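Local coordinates for amidase (Bacillus anthracis, PDB 5EWQ), which probably hydrolyses carboxylic amides to the corresponding acid and ammonia, at residues Q154-E158 against L276-G282; Y464-A468 against F489-F495; N86-N92 against V162-N167. One frame throughout, in Å; residues are numbered along the deposited sequence.

Contact 1 of 3, residues Q154-E158 against L276-G282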
ATOM      1  N   GLN A 154       4.521 -16.340   3.015  1.00 60.54           N
ATOM      2  CA  GLN A 154       4.570 -16.213   4.467  1.00 55.60           C
ATOM      3  C   GLN A 154       3.199 -15.871   5.046  1.00 61.99           C
ATOM      4  O   GLN A 154       2.908 -16.188   6.199  1.00 64.89           O
ATOM      5  CB  GLN A 154       5.594 -15.152   4.880  1.00 52.81           C
ATOM      6  CG  GLN A 154       7.041 -15.551   4.628  1.00 57.95           C
ATOM      7  CD  GLN A 154       8.021 -14.454   5.005  1.00 66.16           C
ATOM      8  OE1 GLN A 154       7.625 -13.386   5.472  1.00 66.73           O
ATOM      9  NE2 GLN A 154       9.308 -14.715   4.802  1.00 61.72           N
ATOM     10  N   LEU A 155       2.362 -15.225   4.239  1.00 61.66           N
ATOM     11  CA  LEU A 155       1.012 -14.870   4.664  1.00 56.80           C
ATOM     12  C   LEU A 155       0.153 -16.110   4.882  1.00 60.05           C
ATOM     13  O   LEU A 155      -0.653 -16.164   5.811  1.00 55.97           O
ATOM     14  CB  LEU A 155       0.347 -13.949   3.639  1.00 48.25           C
ATOM     15  CG  LEU A 155       0.432 -12.450   3.929  1.00 57.51           C
ATOM     16  CD1 LEU A 155      -0.273 -11.647   2.844  1.00 53.12           C
ATOM     17  CD2 LEU A 155      -0.160 -12.148   5.294  1.00 69.63           C
ATOM     18  N   LYS A 156       0.335 -17.105   4.021  1.00 63.33           N
ATOM     19  CA  LYS A 156      -0.454 -18.328   4.093  1.00 76.81           C
ATOM     20  C   LYS A 156       0.096 -19.284   5.147  1.00 74.71           C
ATOM     21  O   LYS A 156      -0.506 -20.317   5.437  1.00 66.21           O
ATOM     22  CB  LYS A 156      -0.501 -19.009   2.724  1.00 79.63           C
ATOM     23  CG  LYS A 156      -1.158 -18.161   1.645  1.00 73.27           C
ATOM     24  CD  LYS A 156      -1.240 -18.895   0.318  1.00 77.97           C
ATOM     25  CE  LYS A 156       0.139 -19.163  -0.256  1.00 81.14           C
ATOM     26  NZ  LYS A 156       0.060 -19.791  -1.604  1.00 88.37           N
ATOM     27  N   GLU A 157       1.243 -18.930   5.720  1.00 76.59           N
ATOM     28  CA  GLU A 157       1.841 -19.722   6.788  1.00 79.06           C
ATOM     29  C   GLU A 157       1.205 -19.385   8.132  1.00 83.36           C
ATOM     30  O   GLU A 157       1.452 -20.061   9.132  1.00 96.14           O
ATOM     31  CB  GLU A 157       3.353 -19.496   6.845  1.00 74.82           C
ATOM     32  CG  GLU A 157       4.114 -20.083   5.668  1.00 73.34           C
ATOM     33  CD  GLU A 157       5.581 -19.696   5.669  1.00 78.68           C
ATOM     34  OE1 GLU A 157       5.973 -18.846   6.497  1.00 90.05           O
ATOM     35  OE2 GLU A 157       6.342 -20.242   4.842  1.00 68.50           O
ATOM     36  N   GLU A 158       0.386 -18.339   8.149  1.00 73.19           N
ATOM     37  CA  GLU A 158      -0.305 -17.934   9.368  1.00 73.35           C
ATOM     38  C   GLU A 158      -1.819 -17.989   9.196  1.00 76.87           C
ATOM     39  O   GLU A 158      -2.567 -17.520  10.054  1.00 92.45           O
ATOM     40  CB  GLU A 158       0.127 -16.526   9.790  1.00 75.41           C
ATOM     41  CG  GLU A 158       1.593 -16.418  10.179  1.00 86.11           C
ATOM     42  CD  GLU A 158       1.927 -15.092  10.835  1.00 92.95           C
ATOM     43  OE1 GLU A 158       3.125 -14.825  11.064  1.00 94.56           O
ATOM     44  OE2 GLU A 158       0.990 -14.318  11.127  1.00 93.70           O
ATOM     45  N   LEU A 276      -0.898  -7.343  10.044  1.00 56.78           N
ATOM     46  CA  LEU A 276      -0.459  -7.801   8.734  1.00 53.85           C
ATOM     47  C   LEU A 276       1.059  -7.729   8.609  1.00 49.86           C
ATOM     48  O   LEU A 276       1.681  -8.560   7.947  1.00 48.97           O
ATOM     49  CB  LEU A 276      -1.120  -6.970   7.631  1.00 51.12           C
ATOM     50  CG  LEU A 276      -0.767  -7.326   6.186  1.00 52.52           C
ATOM     51  CD1 LEU A 276      -1.191  -8.748   5.871  1.00 58.96           C
ATOM     52  CD2 LEU A 276      -1.415  -6.348   5.223  1.00 49.33           C
ATOM     53  N   PHE A 277       1.648  -6.731   9.262  1.00 49.50           N
ATOM     54  CA  PHE A 277       3.084  -6.486   9.186  1.00 50.07           C
ATOM     55  C   PHE A 277       3.894  -7.603   9.842  1.00 67.76           C
ATOM     56  O   PHE A 277       5.092  -7.741   9.592  1.00 72.04           O
ATOM     57  CB  PHE A 277       3.418  -5.138   9.831  1.00 50.33           C
ATOM     58  CG  PHE A 277       4.843  -4.706   9.639  1.00 50.77           C
ATOM     59  CD1 PHE A 277       5.358  -4.513   8.368  1.00 48.69           C
ATOM     60  CD2 PHE A 277       5.662  -4.471  10.731  1.00 53.48           C
ATOM     61  CE1 PHE A 277       6.668  -4.109   8.190  1.00 53.96           C
ATOM     62  CE2 PHE A 277       6.972  -4.066  10.559  1.00 55.62           C
ATOM     63  CZ  PHE A 277       7.475  -3.882   9.286  1.00 52.12           C
ATOM     64  N   ASN A 278       3.234  -8.401  10.675  1.00 74.05           N
ATOM     65  CA  ASN A 278       3.891  -9.507  11.362  1.00 76.08           C
ATOM     66  C   ASN A 278       4.304 -10.632  10.416  1.00 77.59           C
ATOM     67  O   ASN A 278       5.330 -11.279  10.625  1.00 88.78           O
ATOM     68  CB  ASN A 278       2.981 -10.070  12.455  1.00 70.65           C
ATOM     69  CG  ASN A 278       2.854  -9.140  13.646  1.00 68.27           C
ATOM     70  OD1 ASN A 278       3.769  -8.377  13.952  1.00 66.31           O
ATOM     71  ND2 ASN A 278       1.715  -9.203  14.327  1.00 62.92           N
ATOM     72  N   ALA A 279       3.505 -10.860   9.379  1.00 71.25           N
ATOM     73  CA  ALA A 279       3.746 -11.972   8.463  1.00 69.65           C
ATOM     74  C   ALA A 279       4.540 -11.554   7.231  1.00 55.99           C
ATOM     75  O   ALA A 279       5.069 -12.400   6.512  1.00 53.65           O
ATOM     76  CB  ALA A 279       2.428 -12.601   8.042  1.00 61.71           C
HETATM   77  N   MSE A 280       4.619 -10.251   6.982  1.00 57.29           N
HETATM   78  CA  MSE A 280       5.342  -9.751   5.818  1.00 56.22           C
HETATM   79  C   MSE A 280       6.847  -9.755   6.057  1.00 60.32           C
HETATM   80  O   MSE A 280       7.627 -10.085   5.162  1.00 58.13           O
HETATM   81  CB  MSE A 280       4.881  -8.340   5.458  1.00 46.82           C
HETATM   82  CG  MSE A 280       3.393  -8.209   5.189  1.00 44.88           C
HETATM   83 SE   MSE A 280       2.985  -6.451   4.457  0.84 65.81          SE
HETATM   84  CE  MSE A 280       4.653  -5.564   4.941  1.00 69.28           C
ATOM     85  N   ILE A 281       7.251  -9.386   7.269  1.00 53.35           N
ATOM     86  CA  ILE A 281       8.665  -9.331   7.621  1.00 55.56           C
ATOM     87  C   ILE A 281       9.286 -10.721   7.652  1.00 72.25           C
ATOM     88  O   ILE A 281       8.579 -11.727   7.706  1.00 78.18           O
ATOM     89  CB  ILE A 281       8.881  -8.659   8.989  1.00 59.84           C
ATOM     90  CG1 ILE A 281       8.221  -9.482  10.098  1.00 70.19           C
ATOM     91  CG2 ILE A 281       8.341  -7.242   8.974  1.00 64.31           C
ATOM     92  CD1 ILE A 281       8.396  -8.895  11.483  1.00 76.46           C
ATOM     93  N   GLY A 282      10.613 -10.769   7.622  1.00 63.80           N
ATOM     94  CA  GLY A 282      11.329 -12.030   7.656  1.00 69.97           C
ATOM     95  C   GLY A 282      12.637 -11.970   6.895  1.00 79.24           C
ATOM     96  O   GLY A 282      13.052 -10.905   6.436  1.00 77.27           O
TER
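Ala279 presents its methyl group to residues 154-158 and has the largest surface covered in this contact. Two side chains reach its CB from the other segment. Leu155 comes with CD2, 3.8 Å from Ala279 CB, and Glu158 lays its carboxyl carbon alongside, with CD 3.8 Å from the same methyl. The type I turn from Leu155 to Glu158 puts both residues on the side facing Ala279, and they reach the methyl separately. The glutamate thus meets Ala279 by van der Waals contact, without a polar bond across the interface. Next to Ala279, Asn278 OD1 accepts a hydrogen bond from the backbone N of Tyr301.

Leu155 also reaches one turn back along the other helix, where its CD2 lies 3.6 Å from Leu276 CD1. The two leucine side chains cross obliquely. In Leu276, CG stands anti to the backbone N (chi1 -180°), and chi2 of 62° then makes CD1 the branch that touches Leu155.

Gln154 points toward the end of helix 270-280 and lays its CB and extended chain over the Ala279 carbonyl. Its amide group ends near the carbonyl oxygens of Ala279, Met280 and Ile281, where the chain leaves that helix.

The contact joins helix 150-155 to helix 270-280 beside the large mixed sheet. Leu114, from a loop, touches both Ala279 and Glu158, while Leu276 rests on Leu219 and Val221 of strand 219-223 and on Pro265 of strand 263-267.

Contact 2 of 3, residues Y464-A468 against F489-F495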
ATOM      1  N   TYR A 464      14.410   4.862   5.991  1.00 71.82           N
ATOM      2  CA  TYR A 464      13.691   5.029   7.248  1.00 71.92           C
ATOM      3  C   TYR A 464      12.206   4.725   7.073  1.00 65.01           C
ATOM      4  O   TYR A 464      11.629   5.015   6.024  1.00 72.70           O
ATOM      5  CB  TYR A 464      13.886   6.447   7.790  1.00 76.88           C
ATOM      6  CG  TYR A 464      15.215   6.653   8.485  1.00 86.22           C
ATOM      7  CD1 TYR A 464      16.409   6.552   7.787  1.00 84.39           C
ATOM      8  CD2 TYR A 464      15.272   6.952   9.838  1.00 93.63           C
ATOM      9  CE1 TYR A 464      17.624   6.739   8.417  1.00 89.67           C
ATOM     10  CE2 TYR A 464      16.480   7.142  10.479  1.00 95.95           C
ATOM     11  CZ  TYR A 464      17.653   7.034   9.763  1.00 92.84           C
ATOM     12  OH  TYR A 464      18.859   7.221  10.396  1.00 93.99           O
ATOM     13  N   PRO A 465      11.582   4.134   8.103  1.00 67.27           N
ATOM     14  CA  PRO A 465      10.172   3.735   8.037  1.00 51.49           C
ATOM     15  C   PRO A 465       9.205   4.919   8.040  1.00 53.40           C
ATOM     16  O   PRO A 465       9.504   5.967   8.612  1.00 60.25           O
ATOM     17  CB  PRO A 465       9.991   2.887   9.297  1.00 53.00           C
ATOM     18  CG  PRO A 465      11.012   3.406  10.243  1.00 58.01           C
ATOM     19  CD  PRO A 465      12.196   3.767   9.392  1.00 62.82           C
ATOM     20  N   GLU A 466       8.054   4.737   7.399  1.00 58.67           N
ATOM     21  CA  GLU A 466       7.030   5.772   7.324  1.00 47.93           C
ATOM     22  C   GLU A 466       5.668   5.201   7.697  1.00 49.12           C
ATOM     23  O   GLU A 466       5.313   4.106   7.267  1.00 52.67           O
ATOM     24  CB  GLU A 466       6.972   6.372   5.918  1.00 46.02           C
ATOM     25  CG  GLU A 466       8.289   6.924   5.411  1.00 51.74           C
ATOM     26  CD  GLU A 466       8.279   7.133   3.911  1.00 58.52           C
ATOM     27  OE1 GLU A 466       7.283   6.741   3.266  1.00 42.05           O
ATOM     28  OE2 GLU A 466       9.264   7.685   3.377  1.00 70.49           O
ATOM     29  N   LEU A 467       4.903   5.944   8.491  1.00 48.07           N
ATOM     30  CA  LEU A 467       3.580   5.489   8.906  1.00 53.58           C
ATOM     31  C   LEU A 467       2.516   6.563   8.695  1.00 56.65           C
ATOM     32  O   LEU A 467       2.564   7.627   9.312  1.00 62.76           O
ATOM     33  CB  LEU A 467       3.599   5.056  10.373  1.00 53.98           C
ATOM     34  CG  LEU A 467       2.286   4.487  10.914  1.00 47.57           C
ATOM     35  CD1 LEU A 467       1.882   3.244  10.137  1.00 44.22           C
ATOM     36  CD2 LEU A 467       2.397   4.184  12.398  1.00 48.76           C
ATOM     37  N   ALA A 468       1.553   6.271   7.826  1.00 42.40           N
ATOM     38  CA  ALA A 468       0.477   7.209   7.525  1.00 40.26           C
ATOM     39  C   ALA A 468      -0.749   6.950   8.395  1.00 48.47           C
ATOM     40  O   ALA A 468      -1.228   5.821   8.487  1.00 47.28           O
ATOM     41  CB  ALA A 468       0.106   7.128   6.055  1.00 48.98           C
ATOM     42  N   PHE A 489      14.892   0.914  11.385  1.00 65.34           N
ATOM     43  CA  PHE A 489      14.476  -0.352  11.988  1.00 75.32           C
ATOM     44  C   PHE A 489      13.595  -0.137  13.216  1.00 81.51           C
ATOM     45  O   PHE A 489      13.554  -0.977  14.114  1.00 88.33           O
ATOM     46  CB  PHE A 489      15.696  -1.201  12.363  1.00 81.34           C
ATOM     47  CG  PHE A 489      16.631  -1.460  11.217  1.00 86.33           C
ATOM     48  CD1 PHE A 489      16.434  -2.543  10.374  1.00 84.15           C
ATOM     49  CD2 PHE A 489      17.712  -0.626  10.983  1.00 87.84           C
ATOM     50  CE1 PHE A 489      17.294  -2.785   9.319  1.00 80.06           C
ATOM     51  CE2 PHE A 489      18.576  -0.862   9.931  1.00 83.60           C
ATOM     52  CZ  PHE A 489      18.367  -1.943   9.097  1.00 80.79           C
ATOM     53  N   GLY A 490      12.888   0.988  13.247  1.00 84.39           N
ATOM     54  CA  GLY A 490      12.065   1.337  14.390  1.00 84.93           C
ATOM     55  C   GLY A 490      10.577   1.267  14.111  1.00 77.21           C
ATOM     56  O   GLY A 490       9.826   2.168  14.479  1.00 79.92           O
ATOM     57  N   GLU A 491      10.150   0.190  13.457  1.00 74.20           N
ATOM     58  CA  GLU A 491       8.734  -0.019  13.176  1.00 74.18           C
ATOM     59  C   GLU A 491       7.946  -0.232  14.463  1.00 78.29           C
ATOM     60  O   GLU A 491       6.763   0.103  14.540  1.00 79.95           O
ATOM     61  CB  GLU A 491       8.538  -1.214  12.239  1.00 69.39           C
ATOM     62  CG  GLU A 491       8.857  -0.938  10.777  1.00 74.33           C
ATOM     63  CD  GLU A 491      10.344  -0.965  10.473  1.00 82.16           C
ATOM     64  OE1 GLU A 491      11.156  -1.040  11.420  1.00 85.17           O
ATOM     65  OE2 GLU A 491      10.702  -0.918   9.277  1.00 83.37           O
ATOM     66  N   LYS A 492       8.610  -0.791  15.470  1.00 80.45           N
ATOM     67  CA  LYS A 492       7.980  -1.049  16.759  1.00 79.91           C
ATOM     68  C   LYS A 492       7.574   0.249  17.447  1.00 81.44           C
ATOM     69  O   LYS A 492       6.499   0.339  18.039  1.00 75.98           O
ATOM     70  CB  LYS A 492       8.919  -1.851  17.664  1.00 75.02           C
ATOM     71  N   GLU A 493       8.438   1.255  17.362  1.00 81.16           N
ATOM     72  CA  GLU A 493       8.170   2.543  17.987  1.00 81.62           C
ATOM     73  C   GLU A 493       7.189   3.362  17.152  1.00 82.28           C
ATOM     74  O   GLU A 493       6.396   4.132  17.693  1.00 86.57           O
ATOM     75  CB  GLU A 493       9.470   3.323  18.194  1.00 81.24           C
ATOM     76  CG  GLU A 493       9.311   4.576  19.041  1.00 97.73           C
ATOM     77  CD  GLU A 493      10.625   5.295  19.274  1.00103.62           C
ATOM     78  OE1 GLU A 493      10.665   6.200  20.133  1.00102.14           O
ATOM     79  OE2 GLU A 493      11.618   4.956  18.595  1.00104.09           O
ATOM     80  N   LEU A 494       7.245   3.188  15.835  1.00 73.78           N
ATOM     81  CA  LEU A 494       6.350   3.904  14.932  1.00 65.74           C
ATOM     82  C   LEU A 494       4.895   3.510  15.150  1.00 63.65           C
ATOM     83  O   LEU A 494       4.021   4.371  15.255  1.00 62.47           O
ATOM     84  CB  LEU A 494       6.738   3.657  13.474  1.00 70.93           C
ATOM     85  CG  LEU A 494       7.434   4.819  12.762  1.00 67.24           C
ATOM     86  CD1 LEU A 494       7.441   4.598  11.259  1.00 61.27           C
ATOM     87  CD2 LEU A 494       6.767   6.143  13.110  1.00 57.76           C
ATOM     88  N   PHE A 495       4.639   2.206  15.212  1.00 58.73           N
ATOM     89  CA  PHE A 495       3.290   1.705  15.448  1.00 60.51           C
ATOM     90  C   PHE A 495       2.757   2.175  16.796  1.00 75.66           C
ATOM     91  O   PHE A 495       1.588   2.537  16.915  1.00 72.91           O
ATOM     92  CB  PHE A 495       3.256   0.177  15.377  1.00 55.44           C
ATOM     93  CG  PHE A 495       3.103  -0.362  13.984  1.00 58.15           C
ATOM     94  CD1 PHE A 495       1.931  -0.153  13.275  1.00 60.98           C
ATOM     95  CD2 PHE A 495       4.120  -1.087  13.387  1.00 52.54           C
ATOM     96  CE1 PHE A 495       1.782  -0.648  11.995  1.00 53.44           C
ATOM     97  CE2 PHE A 495       3.975  -1.586  12.108  1.00 50.76           C
ATOM     98  CZ  PHE A 495       2.803  -1.367  11.412  1.00 47.46           C
TER
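Leu494 points its CD1 methyl into the angle between Pro465 and Leu467, the two residues of 464-468 directed at the helix. That methyl lies 3.6 Å from Pro465 CB and 4.0 Å from Leu467 CB, and the leucine side chain lies aslant the proline ring. Leu467 continues past it: CG is anti to the backbone N (chi1 -177°), and the two branches part, CD2 to the Leu494 carbonyl and CD1 toward the Phe495 ring, 4.3 Å from CE1.

At the N-terminal end of the helix, which starts just after the N-cap residue Gly490, Glu491 bends at chi2 (79°) and so brings OE2 to within 3.9 Å of Pro465 CB. Strand 466-468 and helix 491-495 run nearly parallel, their axes 21° apart and 9.1 Å from each other at closest approach. Helix 491-503 thus returns, after the hairpin of strands 466-473 and 479-485, to cover the first strand of that hairpin.

No hydrogen bond links the two segments. The backbone of Glu466 pairs with Arg242 and that of Leu467 with Phe484, within the sheet, so what joins these two segments is apolar contact. Glu491 OE2 accepts a hydrogen bond from Ser244 N, and OE1 has a long, weak ion pair with Arg247, which probably offsets the cost of burying the carboxylate beside the proline.

Contact 3 of 3, residues N86-N92 against V162-N167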
ATOM      1  N   ASN A  86     -13.725   0.946  -9.053  1.00 28.72           N
ATOM      2  CA  ASN A  86     -12.765   0.271  -9.922  1.00 24.92           C
ATOM      3  C   ASN A  86     -11.375   0.208  -9.300  1.00 32.77           C
ATOM      4  O   ASN A  86     -10.422   0.783  -9.826  1.00 30.26           O
ATOM      5  CB  ASN A  86     -12.699   0.965 -11.286  1.00 24.88           C
ATOM      6  CG  ASN A  86     -12.022   0.112 -12.343  1.00 37.74           C
ATOM      7  OD1 ASN A  86     -11.957  -1.111 -12.222  1.00 39.47           O
ATOM      8  ND2 ASN A  86     -11.516   0.756 -13.390  1.00 39.75           N
ATOM      9  N   SER A  87     -11.269  -0.489  -8.174  1.00 35.00           N
ATOM     10  CA  SER A  87     -10.010  -0.574  -7.445  1.00 23.89           C
ATOM     11  C   SER A  87      -9.491  -2.005  -7.374  1.00 36.08           C
ATOM     12  O   SER A  87      -8.418  -2.257  -6.826  1.00 43.89           O
ATOM     13  CB  SER A  87     -10.175  -0.015  -6.033  1.00 24.59           C
ATOM     14  OG  SER A  87     -11.098  -0.789  -5.287  1.00 35.42           O
ATOM     15  N   VAL A  88     -10.257  -2.936  -7.931  1.00 35.47           N
ATOM     16  CA  VAL A  88      -9.881  -4.345  -7.919  1.00 34.29           C
ATOM     17  C   VAL A  88      -9.569  -4.845  -9.325  1.00 32.19           C
ATOM     18  O   VAL A  88     -10.400  -4.741 -10.227  1.00 36.73           O
ATOM     19  CB  VAL A  88     -10.992  -5.215  -7.307  1.00 30.51           C
ATOM     20  CG1 VAL A  88     -10.593  -6.680  -7.332  1.00 32.01           C
ATOM     21  CG2 VAL A  88     -11.295  -4.764  -5.888  1.00 31.80           C
ATOM     22  N   THR A  89      -8.367  -5.383  -9.505  1.00 29.78           N
ATOM     23  CA  THR A  89      -7.959  -5.919 -10.798  1.00 31.94           C
ATOM     24  C   THR A  89      -8.282  -7.402 -10.914  1.00 38.75           C
ATOM     25  O   THR A  89      -8.777  -7.858 -11.943  1.00 43.86           O
ATOM     26  CB  THR A  89      -6.451  -5.724 -11.049  1.00 30.15           C
ATOM     27  OG1 THR A  89      -5.709  -6.228  -9.931  1.00 24.69           O
ATOM     28  CG2 THR A  89      -6.126  -4.255 -11.248  1.00 32.54           C
ATOM     29  N   GLU A  90      -8.001  -8.151  -9.856  1.00 35.99           N
ATOM     30  CA  GLU A  90      -8.179  -9.595  -9.890  1.00 34.05           C
ATOM     31  C   GLU A  90      -8.923 -10.114  -8.665  1.00 34.44           C
ATOM     32  O   GLU A  90      -8.848  -9.530  -7.585  1.00 34.12           O
ATOM     33  CB  GLU A  90      -6.821 -10.289 -10.002  1.00 38.70           C
ATOM     34  CG  GLU A  90      -6.824 -11.499 -10.915  1.00 61.45           C
ATOM     35  CD  GLU A  90      -6.934 -11.117 -12.379  1.00 55.13           C
ATOM     36  OE1 GLU A  90      -7.558 -11.879 -13.149  1.00 68.70           O
ATOM     37  OE2 GLU A  90      -6.392 -10.056 -12.759  1.00 34.80           O
ATOM     38  N   ILE A  91      -9.643 -11.216  -8.847  1.00 42.81           N
ATOM     39  CA  ILE A  91     -10.335 -11.884  -7.752  1.00 52.63           C
ATOM     40  C   ILE A  91     -10.002 -13.368  -7.753  1.00 51.74           C
ATOM     41  O   ILE A  91     -10.112 -14.033  -8.782  1.00 61.22           O
ATOM     42  CB  ILE A  91     -11.865 -11.703  -7.845  1.00 54.75           C
ATOM     43  CG1 ILE A  91     -12.255 -10.264  -7.506  1.00 50.99           C
ATOM     44  CG2 ILE A  91     -12.579 -12.666  -6.908  1.00 44.62           C
ATOM     45  CD1 ILE A  91     -11.977  -9.878  -6.070  1.00 46.97           C
ATOM     46  N   ASN A  92      -9.580 -13.881  -6.601  1.00 51.44           N
ATOM     47  CA  ASN A  92      -9.299 -15.302  -6.449  1.00 54.14           C
ATOM     48  C   ASN A  92     -10.565 -16.128  -6.656  1.00 66.92           C
ATOM     49  O   ASN A  92     -11.523 -15.998  -5.895  1.00 79.55           O
ATOM     50  CB  ASN A  92      -8.700 -15.581  -5.067  1.00 54.75           C
ATOM     51  CG  ASN A  92      -8.079 -16.965  -4.958  1.00 61.39           C
ATOM     52  OD1 ASN A  92      -8.431 -17.884  -5.697  1.00 57.87           O
ATOM     53  ND2 ASN A  92      -7.148 -17.119  -4.023  1.00 57.40           N
ATOM     54  N   VAL A 162      -5.001 -14.817  -0.066  1.00 46.80           N
ATOM     55  CA  VAL A 162      -5.178 -13.691  -0.972  1.00 47.54           C
ATOM     56  C   VAL A 162      -6.589 -13.662  -1.556  1.00 51.95           C
ATOM     57  O   VAL A 162      -6.966 -14.529  -2.344  1.00 46.84           O
ATOM     58  CB  VAL A 162      -4.157 -13.722  -2.121  1.00 47.48           C
ATOM     59  CG1 VAL A 162      -4.326 -12.500  -3.009  1.00 38.78           C
ATOM     60  CG2 VAL A 162      -2.742 -13.792  -1.569  1.00 41.48           C
ATOM     61  N   LEU A 163      -7.363 -12.656  -1.160  1.00 45.92           N
ATOM     62  CA  LEU A 163      -8.723 -12.488  -1.657  1.00 44.23           C
ATOM     63  C   LEU A 163      -8.721 -12.071  -3.123  1.00 51.71           C
ATOM     64  O   LEU A 163      -9.522 -12.560  -3.921  1.00 59.00           O
ATOM     65  CB  LEU A 163      -9.475 -11.453  -0.818  1.00 44.15           C
ATOM     66  CG  LEU A 163     -10.876 -11.072  -1.300  1.00 44.63           C
ATOM     67  CD1 LEU A 163     -11.805 -12.276  -1.269  1.00 53.70           C
ATOM     68  CD2 LEU A 163     -11.439  -9.931  -0.466  1.00 45.30           C
ATOM     69  N   GLY A 164      -7.814 -11.163  -3.468  1.00 39.13           N
ATOM     70  CA  GLY A 164      -7.700 -10.675  -4.830  1.00 36.94           C
ATOM     71  C   GLY A 164      -6.561  -9.684  -4.984  1.00 43.54           C
ATOM     72  O   GLY A 164      -5.697  -9.580  -4.112  1.00 50.98           O
ATOM     73  N   LYS A 165      -6.557  -8.951  -6.090  1.00 32.01           N
ATOM     74  CA  LYS A 165      -5.507  -7.971  -6.337  1.00 31.88           C
ATOM     75  C   LYS A 165      -6.076  -6.576  -6.577  1.00 35.29           C
ATOM     76  O   LYS A 165      -7.169  -6.422  -7.120  1.00 40.69           O
ATOM     77  CB  LYS A 165      -4.637  -8.409  -7.516  1.00 28.58           C
ATOM     78  CG  LYS A 165      -3.830  -9.663  -7.220  1.00 37.43           C
ATOM     79  CD  LYS A 165      -2.889 -10.023  -8.354  1.00 40.50           C
ATOM     80  CE  LYS A 165      -2.033 -11.221  -7.973  1.00 36.69           C
ATOM     81  NZ  LYS A 165      -1.119 -11.643  -9.069  1.00 48.87           N
ATOM     82  N   ALA A 166      -5.320  -5.564  -6.163  1.00 26.02           N
ATOM     83  CA  ALA A 166      -5.795  -4.186  -6.187  1.00 24.65           C
ATOM     84  C   ALA A 166      -5.267  -3.406  -7.383  1.00 37.79           C
ATOM     85  O   ALA A 166      -4.176  -3.677  -7.885  1.00 35.71           O
ATOM     86  CB  ALA A 166      -5.410  -3.484  -4.902  1.00 26.77           C
ATOM     87  N   ASN A 167      -6.052  -2.430  -7.830  1.00 41.57           N
ATOM     88  CA  ASN A 167      -5.655  -1.572  -8.937  1.00 29.71           C
ATOM     89  C   ASN A 167      -4.509  -0.659  -8.519  1.00 33.37           C
ATOM     90  O   ASN A 167      -4.272  -0.453  -7.329  1.00 38.40           O
ATOM     91  CB  ASN A 167      -6.847  -0.751  -9.436  1.00 19.82           C
ATOM     92  CG  ASN A 167      -6.654  -0.241 -10.851  1.00 43.84           C
ATOM     93  OD1 ASN A 167      -5.692  -0.604 -11.526  1.00 30.00           O
ATOM     94  ND2 ASN A 167      -7.576   0.595 -11.310  1.00 27.01           N
TER
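Lys165 O accepts two backbone N-H groups, from Thr89 at 2.9 Å to its N and, weakly, from Glu90 at 3.3 Å to its N. Two residues facing one make a classic beta bulge, which shifts the antiparallel register between Val88-Ala166 and Glu90-Lys165. Lys165 N completes the hydrogen-bonded pair by donating to Glu90 O (2.8 Å).

The packing is dense round this bulge. Thr89 has OG1 between its backbone N and carbonyl carbon (chi1 52°), where it bonds to Asp123, and CG2 is directed at Asn167, 3.6 Å from its CA; the two side chains cross at about a right angle. Asn167 grips the start of the other segment twice, its N donating to Ser87 O and its ND2 to Asn86 O (3.2 Å); ND2 has a further partner in Gly188 O. At the far end Asn92 repeats the pattern: its N donates to Leu163 O, and ND2 reaches Val162 O at 3.1 Å, nearly along the C=O axis and with the oxygen in the plane of the Asn92 amide. Asn92 OD1 accepts from Asn94 N, which holds the amide's rotation.

Side chains between these ends are less engaged with one another. Ile91 and Leu163 turn to helix 64-79, and Glu90 and Lys165 touch through CB atoms 3.8 Å apart before their chains part.

The whole contact is buried, and its charges have partners: Glu90 forms a salt bridge with Arg21, and the carbonyls of Val125, Met131 and Pro132 bind Lys165 NZ and probably stabilise the ammonium. Backbone and amide bonds thus fasten the outermost strand 88-91 to the sheet.

How the contacts relate
Contacts 1 and 2 have centres about 17 Å apart and touch through Phe277, whose CZ lies 3.6 Å from Glu491 CG and whose CD2 lies 3.6 Å from Phe495 CE2; helix 270-280 therefore has neighbours in both. Contact 3 is about 19 Å from contact 1, centre to centre, and connects to it through the chain, since helix 150-155 leads into strand 161-166. Contacts 2 and 3 reach the same sheet on opposite sides of the chain's centre, their nearest atoms about 16 Å apart. Relatives use a Ser-cis-Ser-Lys triad; contact 3, which touches helix 206-213 and, through Thr89, Asp123 at the end of strand 118-122, probably lies near the catalytic region.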